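Long-range contact in 4-alpha-glucanotransferase (Streptococcus agalactiae, PDB 6M6T), which is an amylomaltase, or disproportionating enzyme, a glycan-binding member of the 4-alpha-glucanotransferase family built on a TIM-barrel fold: residues I381-A393 with V432-I445. Numbering follows the deposited sequence.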
ATOM      1  N   ILE A 381      -1.113  24.599   4.526  1.00 51.70           N
ATOM      2  CA  ILE A 381      -1.317  25.642   3.512  1.00 51.48           C
ATOM      3  C   ILE A 381       0.010  25.871   2.795  1.00 44.71           C
ATOM      4  O   ILE A 381       1.068  25.909   3.443  1.00 46.34           O
ATOM      5  CB  ILE A 381      -1.876  26.945   4.127  1.00 47.44           C
ATOM      6  CG1 ILE A 381      -2.537  27.827   3.057  1.00 42.36           C
ATOM      7  CG2 ILE A 381      -0.788  27.723   4.838  1.00 46.84           C
ATOM      8  CD1 ILE A 381      -3.811  28.513   3.475  1.00 37.01           C
ATOM      9  N   PRO A 382       0.005  26.005   1.466  1.00 46.19           N
ATOM     10  CA  PRO A 382       1.278  26.000   0.704  1.00 49.88           C
ATOM     11  C   PRO A 382       2.384  26.904   1.248  1.00 47.52           C
ATOM     12  O   PRO A 382       3.563  26.517   1.221  1.00 46.24           O
ATOM     13  CB  PRO A 382       0.834  26.445  -0.694  1.00 46.26           C
ATOM     14  CG  PRO A 382      -0.601  25.990  -0.800  1.00 47.75           C
ATOM     15  CD  PRO A 382      -1.183  25.949   0.589  1.00 48.06           C
ATOM     16  N   HIS A 383       2.048  28.077   1.758  1.00 39.80           N
ATOM     17  CA  HIS A 383       3.148  28.940   2.149  1.00 38.84           C
ATOM     18  C   HIS A 383       3.826  28.506   3.414  1.00 45.04           C
ATOM     19  O   HIS A 383       4.566  29.331   3.933  1.00 46.82           O
ATOM     20  CB  HIS A 383       2.660  30.378   2.286  1.00 39.60           C
ATOM     21  CG  HIS A 383       1.601  30.574   3.330  1.00 44.46           C
ATOM     22  ND1 HIS A 383       0.309  30.953   3.015  1.00 37.35           N
ATOM     23  CD2 HIS A 383       1.652  30.484   4.683  1.00 38.92           C
ATOM     24  CE1 HIS A 383      -0.394  31.070   4.129  1.00 37.21           C
ATOM     25  NE2 HIS A 383       0.397  30.789   5.153  1.00 41.26           N
ATOM     26  N   ASN A 384       3.606  27.305   3.951  1.00 47.11           N
ATOM     27  CA  ASN A 384       4.313  26.835   5.134  1.00 45.30           C
ATOM     28  C   ASN A 384       5.134  25.589   4.854  1.00 53.64           C
ATOM     29  O   ASN A 384       5.711  25.004   5.790  1.00 48.31           O
ATOM     30  CB  ASN A 384       3.327  26.556   6.273  1.00 45.29           C
ATOM     31  CG  ASN A 384       2.754  27.819   6.851  1.00 50.24           C
ATOM     32  OD1 ASN A 384       1.557  27.905   7.140  1.00 52.12           O
ATOM     33  ND2 ASN A 384       3.608  28.823   7.013  1.00 49.94           N
ATOM     34  N   TYR A 385       5.196  25.162   3.595  1.00 46.61           N
ATOM     35  CA  TYR A 385       5.961  23.981   3.245  1.00 45.53           C
ATOM     36  C   TYR A 385       7.441  24.330   3.203  1.00 51.29           C
ATOM     37  O   TYR A 385       7.820  25.474   2.932  1.00 51.00           O
ATOM     38  CB  TYR A 385       5.511  23.429   1.897  1.00 44.78           C
ATOM     39  CG  TYR A 385       4.052  23.056   1.818  1.00 41.98           C
ATOM     40  CD1 TYR A 385       3.242  23.050   2.948  1.00 44.76           C
ATOM     41  CD2 TYR A 385       3.488  22.693   0.603  1.00 42.66           C
ATOM     42  CE1 TYR A 385       1.900  22.701   2.870  1.00 51.44           C
ATOM     43  CE2 TYR A 385       2.148  22.348   0.502  1.00 47.81           C
ATOM     44  CZ  TYR A 385       1.354  22.340   1.643  1.00 53.39           C
ATOM     45  OH  TYR A 385       0.017  21.977   1.548  1.00 50.88           O
ATOM     46  N   THR A 386       8.279  23.342   3.504  1.00 50.67           N
ATOM     47  CA  THR A 386       9.715  23.470   3.320  1.00 42.84           C
ATOM     48  C   THR A 386      10.173  22.410   2.318  1.00 48.47           C
ATOM     49  O   THR A 386       9.383  21.597   1.837  1.00 50.39           O
ATOM     50  CB  THR A 386      10.454  23.355   4.651  1.00 40.80           C
ATOM     51  OG1 THR A 386      10.744  21.981   4.906  1.00 55.61           O
ATOM     52  CG2 THR A 386       9.588  23.900   5.776  1.00 39.90           C
ATOM     53  N   GLU A 387      11.461  22.444   1.978  1.00 48.29           N
ATOM     54  CA  GLU A 387      11.956  21.590   0.907  1.00 43.47           C
ATOM     55  C   GLU A 387      11.877  20.122   1.295  1.00 45.63           C
ATOM     56  O   GLU A 387      11.465  19.284   0.488  1.00 46.54           O
ATOM     57  CB  GLU A 387      13.388  21.997   0.546  1.00 50.34           C
ATOM     58  CG  GLU A 387      14.177  20.989  -0.292  1.00 53.73           C
ATOM     59  CD  GLU A 387      14.968  20.015   0.574  1.00 60.14           C
ATOM     60  OE1 GLU A 387      14.724  18.790   0.480  1.00 58.88           O
ATOM     61  OE2 GLU A 387      15.828  20.473   1.361  1.00 67.19           O
ATOM     62  N   ASN A 388      12.237  19.789   2.535  1.00 49.40           N
ATOM     63  CA  ASN A 388      12.276  18.390   2.974  1.00 47.92           C
ATOM     64  C   ASN A 388      10.875  17.882   3.337  1.00 47.24           C
ATOM     65  O   ASN A 388      10.595  17.491   4.470  1.00 46.95           O
ATOM     66  CB  ASN A 388      13.235  18.243   4.144  1.00 41.03           C
ATOM     67  CG  ASN A 388      13.634  16.819   4.382  1.00 44.91           C
ATOM     68  OD1 ASN A 388      13.739  16.031   3.439  1.00 44.31           O
ATOM     69  ND2 ASN A 388      13.870  16.469   5.652  1.00 38.80           N
ATOM     70  N   THR A 389       9.986  17.910   2.341  1.00 43.77           N
ATOM     71  CA  THR A 389       8.644  17.354   2.437  1.00 40.75           C
ATOM     72  C   THR A 389       8.219  16.835   1.064  1.00 43.81           C
ATOM     73  O   THR A 389       8.743  17.256   0.022  1.00 42.16           O
ATOM     74  CB  THR A 389       7.602  18.381   2.938  1.00 46.97           C
ATOM     75  OG1 THR A 389       7.442  19.433   1.975  1.00 49.47           O
ATOM     76  CG2 THR A 389       7.962  18.985   4.300  1.00 46.83           C
ATOM     77  N   ILE A 390       7.244  15.926   1.076  1.00 41.28           N
ATOM     78  CA  ILE A 390       6.618  15.382  -0.129  1.00 34.39           C
ATOM     79  C   ILE A 390       5.190  15.894  -0.157  1.00 36.43           C
ATOM     80  O   ILE A 390       4.396  15.540   0.716  1.00 43.48           O
ATOM     81  CB  ILE A 390       6.613  13.852  -0.131  1.00 34.04           C
ATOM     82  CG1 ILE A 390       7.992  13.273   0.184  1.00 38.23           C
ATOM     83  CG2 ILE A 390       6.027  13.336  -1.436  1.00 44.95           C
ATOM     84  CD1 ILE A 390       9.139  13.962  -0.519  1.00 41.83           C
ATOM     85  N   ALA A 391       4.825  16.696  -1.139  1.00 33.70           N
ATOM     86  CA  ALA A 391       3.510  17.324  -1.111  1.00 33.64           C
ATOM     87  C   ALA A 391       2.534  16.604  -2.029  1.00 37.11           C
ATOM     88  O   ALA A 391       2.875  16.255  -3.160  1.00 39.08           O
ATOM     89  CB  ALA A 391       3.592  18.800  -1.490  1.00 33.50           C
ATOM     90  N   TYR A 392       1.319  16.380  -1.515  1.00 46.30           N
ATOM     91  CA  TYR A 392       0.195  15.787  -2.230  1.00 41.65           C
ATOM     92  C   TYR A 392      -0.950  16.779  -2.296  1.00 48.00           C
ATOM     93  O   TYR A 392      -1.105  17.643  -1.424  1.00 49.67           O
ATOM     94  CB  TYR A 392      -0.350  14.520  -1.551  1.00 42.45           C
ATOM     95  CG  TYR A 392       0.687  13.470  -1.359  1.00 43.13           C
ATOM     96  CD1 TYR A 392       1.518  13.496  -0.255  1.00 37.34           C
ATOM     97  CD2 TYR A 392       0.871  12.478  -2.303  1.00 43.34           C
ATOM     98  CE1 TYR A 392       2.484  12.549  -0.086  1.00 42.80           C
ATOM     99  CE2 TYR A 392       1.840  11.524  -2.146  1.00 46.49           C
ATOM    100  CZ  TYR A 392       2.648  11.565  -1.034  1.00 47.47           C
ATOM    101  OH  TYR A 392       3.618  10.611  -0.866  1.00 47.46           O
ATOM    102  N   ALA A 393      -1.756  16.637  -3.344  1.00 50.55           N
ATOM    103  CA  ALA A 393      -3.057  17.285  -3.356  1.00 48.62           C
ATOM    104  C   ALA A 393      -3.981  16.567  -2.394  1.00 58.65           C
ATOM    105  O   ALA A 393      -4.581  17.177  -1.499  1.00 62.51           O
ATOM    106  CB  ALA A 393      -3.625  17.273  -4.772  1.00 54.20           C
ATOM    107  N   VAL A 432      -5.582  23.448  -8.607  1.00 46.11           N
ATOM    108  CA  VAL A 432      -4.923  22.959  -7.403  1.00 45.41           C
ATOM    109  C   VAL A 432      -3.555  22.402  -7.752  1.00 44.08           C
ATOM    110  O   VAL A 432      -2.577  22.645  -7.038  1.00 44.90           O
ATOM    111  CB  VAL A 432      -5.804  21.917  -6.683  1.00 50.56           C
ATOM    112  CG1 VAL A 432      -5.043  21.267  -5.510  1.00 42.57           C
ATOM    113  CG2 VAL A 432      -7.089  22.555  -6.187  1.00 51.19           C
ATOM    114  N   LEU A 433      -3.455  21.682  -8.872  1.00 40.84           N
ATOM    115  CA  LEU A 433      -2.200  21.035  -9.213  1.00 40.74           C
ATOM    116  C   LEU A 433      -1.143  22.040  -9.664  1.00 47.86           C
ATOM    117  O   LEU A 433       0.058  21.842  -9.398  1.00 45.36           O
ATOM    118  CB  LEU A 433      -2.460  19.987 -10.284  1.00 45.44           C
ATOM    119  CG  LEU A 433      -3.039  18.682  -9.759  1.00 42.85           C
ATOM    120  CD1 LEU A 433      -3.666  17.909 -10.893  1.00 47.98           C
ATOM    121  CD2 LEU A 433      -1.920  17.886  -9.146  1.00 40.93           C
ATOM    122  N   ARG A 434      -1.555  23.128 -10.328  1.00 50.17           N
ATOM    123  CA  ARG A 434      -0.600  24.204 -10.593  1.00 50.83           C
ATOM    124  C   ARG A 434      -0.001  24.704  -9.287  1.00 46.38           C
ATOM    125  O   ARG A 434       1.232  24.773  -9.134  1.00 48.46           O
ATOM    126  CB  ARG A 434      -1.270  25.350 -11.365  1.00 48.05           C
ATOM    127  CG  ARG A 434      -1.458  25.065 -12.852  1.00 49.87           C
ATOM    128  CD  ARG A 434      -0.925  26.214 -13.714  1.00 59.09           C
ATOM    129  NE  ARG A 434      -0.646  25.787 -15.085  1.00 58.89           N
ATOM    130  CZ  ARG A 434      -1.583  25.427 -15.949  1.00 49.31           C
ATOM    131  NH1 ARG A 434      -2.855  25.463 -15.591  1.00 47.78           N
ATOM    132  NH2 ARG A 434      -1.248  25.048 -17.173  1.00 53.53           N
ATOM    133  N   THR A 435      -0.861  24.993  -8.302  1.00 41.54           N
ATOM    134  CA  THR A 435      -0.335  25.484  -7.028  1.00 39.98           C
ATOM    135  C   THR A 435       0.566  24.450  -6.354  1.00 43.95           C
ATOM    136  O   THR A 435       1.692  24.769  -5.955  1.00 47.09           O
ATOM    137  CB  THR A 435      -1.454  25.906  -6.087  1.00 40.99           C
ATOM    138  OG1 THR A 435      -2.346  26.785  -6.774  1.00 45.93           O
ATOM    139  CG2 THR A 435      -0.860  26.650  -4.918  1.00 37.98           C
ATOM    140  N   LEU A 436       0.089  23.205  -6.218  1.00 44.11           N
ATOM    141  CA  LEU A 436       0.897  22.129  -5.632  1.00 36.65           C
ATOM    142  C   LEU A 436       2.290  22.074  -6.237  1.00 38.61           C
ATOM    143  O   LEU A 436       3.285  21.906  -5.527  1.00 38.08           O
ATOM    144  CB  LEU A 436       0.203  20.776  -5.828  1.00 37.31           C
ATOM    145  CG  LEU A 436       0.978  19.486  -5.494  1.00 34.73           C
ATOM    146  CD1 LEU A 436       1.418  19.444  -4.067  1.00 35.75           C
ATOM    147  CD2 LEU A 436       0.132  18.286  -5.757  1.00 35.29           C
ATOM    148  N   TYR A 437       2.383  22.164  -7.563  1.00 41.23           N
ATOM    149  CA  TYR A 437       3.695  22.049  -8.178  1.00 39.70           C
ATOM    150  C   TYR A 437       4.516  23.306  -7.979  1.00 42.12           C
ATOM    151  O   TYR A 437       5.746  23.252  -8.078  1.00 39.42           O
ATOM    152  CB  TYR A 437       3.551  21.720  -9.665  1.00 45.16           C
ATOM    153  CG  TYR A 437       3.438  20.241  -9.905  1.00 38.26           C
ATOM    154  CD1 TYR A 437       2.656  19.454  -9.077  1.00 39.57           C
ATOM    155  CD2 TYR A 437       4.131  19.628 -10.932  1.00 43.31           C
ATOM    156  CE1 TYR A 437       2.549  18.103  -9.276  1.00 43.05           C
ATOM    157  CE2 TYR A 437       4.036  18.260 -11.138  1.00 43.50           C
ATOM    158  CZ  TYR A 437       3.241  17.509 -10.303  1.00 37.98           C
ATOM    159  OH  TYR A 437       3.143  16.159 -10.474  1.00 38.12           O
ATOM    160  N   ALA A 438       3.867  24.434  -7.679  1.00 45.02           N
ATOM    161  CA  ALA A 438       4.616  25.649  -7.397  1.00 38.90           C
ATOM    162  C   ALA A 438       5.247  25.683  -6.007  1.00 38.91           C
ATOM    163  O   ALA A 438       6.035  26.599  -5.743  1.00 46.42           O
ATOM    164  CB  ALA A 438       3.710  26.867  -7.569  1.00 39.53           C
ATOM    165  N   THR A 439       4.941  24.727  -5.125  1.00 33.96           N
ATOM    166  CA  THR A 439       5.432  24.771  -3.752  1.00 38.38           C
ATOM    167  C   THR A 439       6.921  24.429  -3.676  1.00 34.43           C
ATOM    168  O   THR A 439       7.495  23.813  -4.574  1.00 34.79           O
ATOM    169  CB  THR A 439       4.642  23.812  -2.851  1.00 38.69           C
ATOM    170  OG1 THR A 439       5.151  22.481  -2.980  1.00 36.82           O
ATOM    171  CG2 THR A 439       3.161  23.819  -3.202  1.00 39.82           C
ATOM    172  N   VAL A 440       7.543  24.817  -2.565  1.00 30.83           N
ATOM    173  CA  VAL A 440       8.981  24.644  -2.407  1.00 32.60           C
ATOM    174  C   VAL A 440       9.340  23.198  -2.098  1.00 37.81           C
ATOM    175  O   VAL A 440      10.510  22.890  -1.834  1.00 38.01           O
ATOM    176  CB  VAL A 440       9.522  25.576  -1.313  1.00 34.31           C
ATOM    177  CG1 VAL A 440       9.127  26.992  -1.621  1.00 34.18           C
ATOM    178  CG2 VAL A 440       9.004  25.161   0.049  1.00 32.29           C
ATOM    179  N   SER A 441       8.338  22.311  -2.103  1.00 37.33           N
ATOM    180  CA  SER A 441       8.552  20.911  -1.749  1.00 38.62           C
ATOM    181  C   SER A 441       9.512  20.254  -2.733  1.00 39.18           C
ATOM    182  O   SER A 441       9.486  20.548  -3.930  1.00 42.55           O
ATOM    183  CB  SER A 441       7.216  20.152  -1.736  1.00 39.14           C
ATOM    184  OG  SER A 441       6.535  20.243  -0.494  1.00 37.19           O
ATOM    185  N   GLN A 442      10.368  19.353  -2.233  1.00 37.09           N
ATOM    186  CA  GLN A 442      11.319  18.711  -3.133  1.00 35.95           C
ATOM    187  C   GLN A 442      10.613  17.796  -4.115  1.00 41.33           C
ATOM    188  O   GLN A 442      11.024  17.714  -5.279  1.00 42.50           O
ATOM    189  CB  GLN A 442      12.395  17.950  -2.353  1.00 42.71           C
ATOM    190  CG  GLN A 442      11.996  16.585  -1.782  1.00 48.61           C
ATOM    191  CD  GLN A 442      13.091  15.968  -0.896  1.00 55.72           C
ATOM    192  OE1 GLN A 442      13.404  16.478   0.192  1.00 52.35           O
ATOM    193  NE2 GLN A 442      13.677  14.866  -1.364  1.00 61.94           N
ATOM    194  N   THR A 443       9.529  17.145  -3.683  1.00 41.37           N
ATOM    195  CA  THR A 443       8.755  16.240  -4.521  1.00 34.94           C
ATOM    196  C   THR A 443       7.273  16.507  -4.325  1.00 31.42           C
ATOM    197  O   THR A 443       6.821  16.721  -3.206  1.00 39.86           O
ATOM    198  CB  THR A 443       9.052  14.769  -4.198  1.00 36.36           C
ATOM    199  OG1 THR A 443      10.469  14.560  -4.107  1.00 40.77           O
ATOM    200  CG2 THR A 443       8.488  13.861  -5.280  1.00 37.15           C
ATOM    201  N   THR A 444       6.524  16.499  -5.414  1.00 37.22           N
ATOM    202  CA  THR A 444       5.074  16.573  -5.377  1.00 34.96           C
ATOM    203  C   THR A 444       4.516  15.401  -6.164  1.00 36.24           C
ATOM    204  O   THR A 444       5.076  15.010  -7.197  1.00 41.09           O
ATOM    205  CB  THR A 444       4.561  17.886  -5.971  1.00 40.79           C
ATOM    206  OG1 THR A 444       5.120  18.061  -7.284  1.00 39.11           O
ATOM    207  CG2 THR A 444       4.930  19.087  -5.059  1.00 33.33           C
ATOM    208  N   ILE A 445       3.420  14.837  -5.668  1.00 36.63           N
ATOM    209  CA  ILE A 445       2.811  13.649  -6.258  1.00 38.61           C
ATOM    210  C   ILE A 445       1.384  13.973  -6.666  1.00 42.98           C
ATOM    211  O   ILE A 445       0.617  14.541  -5.880  1.00 40.51           O
ATOM    212  CB  ILE A 445       2.831  12.450  -5.297  1.00 39.21           C
ATOM    213  CG1 ILE A 445       4.228  12.261  -4.726  1.00 40.07           C
ATOM    214  CG2 ILE A 445       2.416  11.209  -6.029  1.00 38.53           C
ATOM    215  CD1 ILE A 445       5.213  11.827  -5.765  1.00 37.41           C
TER
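With OG1 of Thr389 set between its backbone N and carbonyl carbon (chi1 66°) and OG of Ser441 beside its backbone N (chi1 -86°), the two hydroxyls face each other across the segments. Ser441 OG donates to Thr389 OG1 over 2.8 Å, and Thr389 OG1 in turn to Thr386 O, linking three groups. Glu387 O takes two hydrogen bonds: one from Thr389 N and one from Gln442 N at 2.9 Å, the latter in the carbonyl plane on a lone pair. Parallel pairing follows: Ala391 N reaches Thr443 O at 2.9 Å, and Ala391 O receives Ile445 N at 2.9 Å, nearly along the C=O axis. Both bonds of Ala391 thus go to the residues flanking Thr444, the register expected for neighbouring parallel strands, whose short axes differ by 26°. These are the last two strands of the TIM barrel, 389-392 lying between 363-366 and 443-447, and helix 428-438 leads into the final one. On the helix side, both branches of Leu436 reach segment 381-393, CD1 against Ala391 CB and CD2 3.5 Å from Ala393 N. On the other face, Ile390 CG2 meets Ile445 CG1 at 3.9 Å, while the Tyr392 and Ile445 side chains run side by side, Tyr392 CE2 3.4 Å from Ile445 CB, and the Tyr392 hydroxyl bonds to Gln45. Thr439 CB approaches the Tyr385 ring edge, 3.8 Å from CD2.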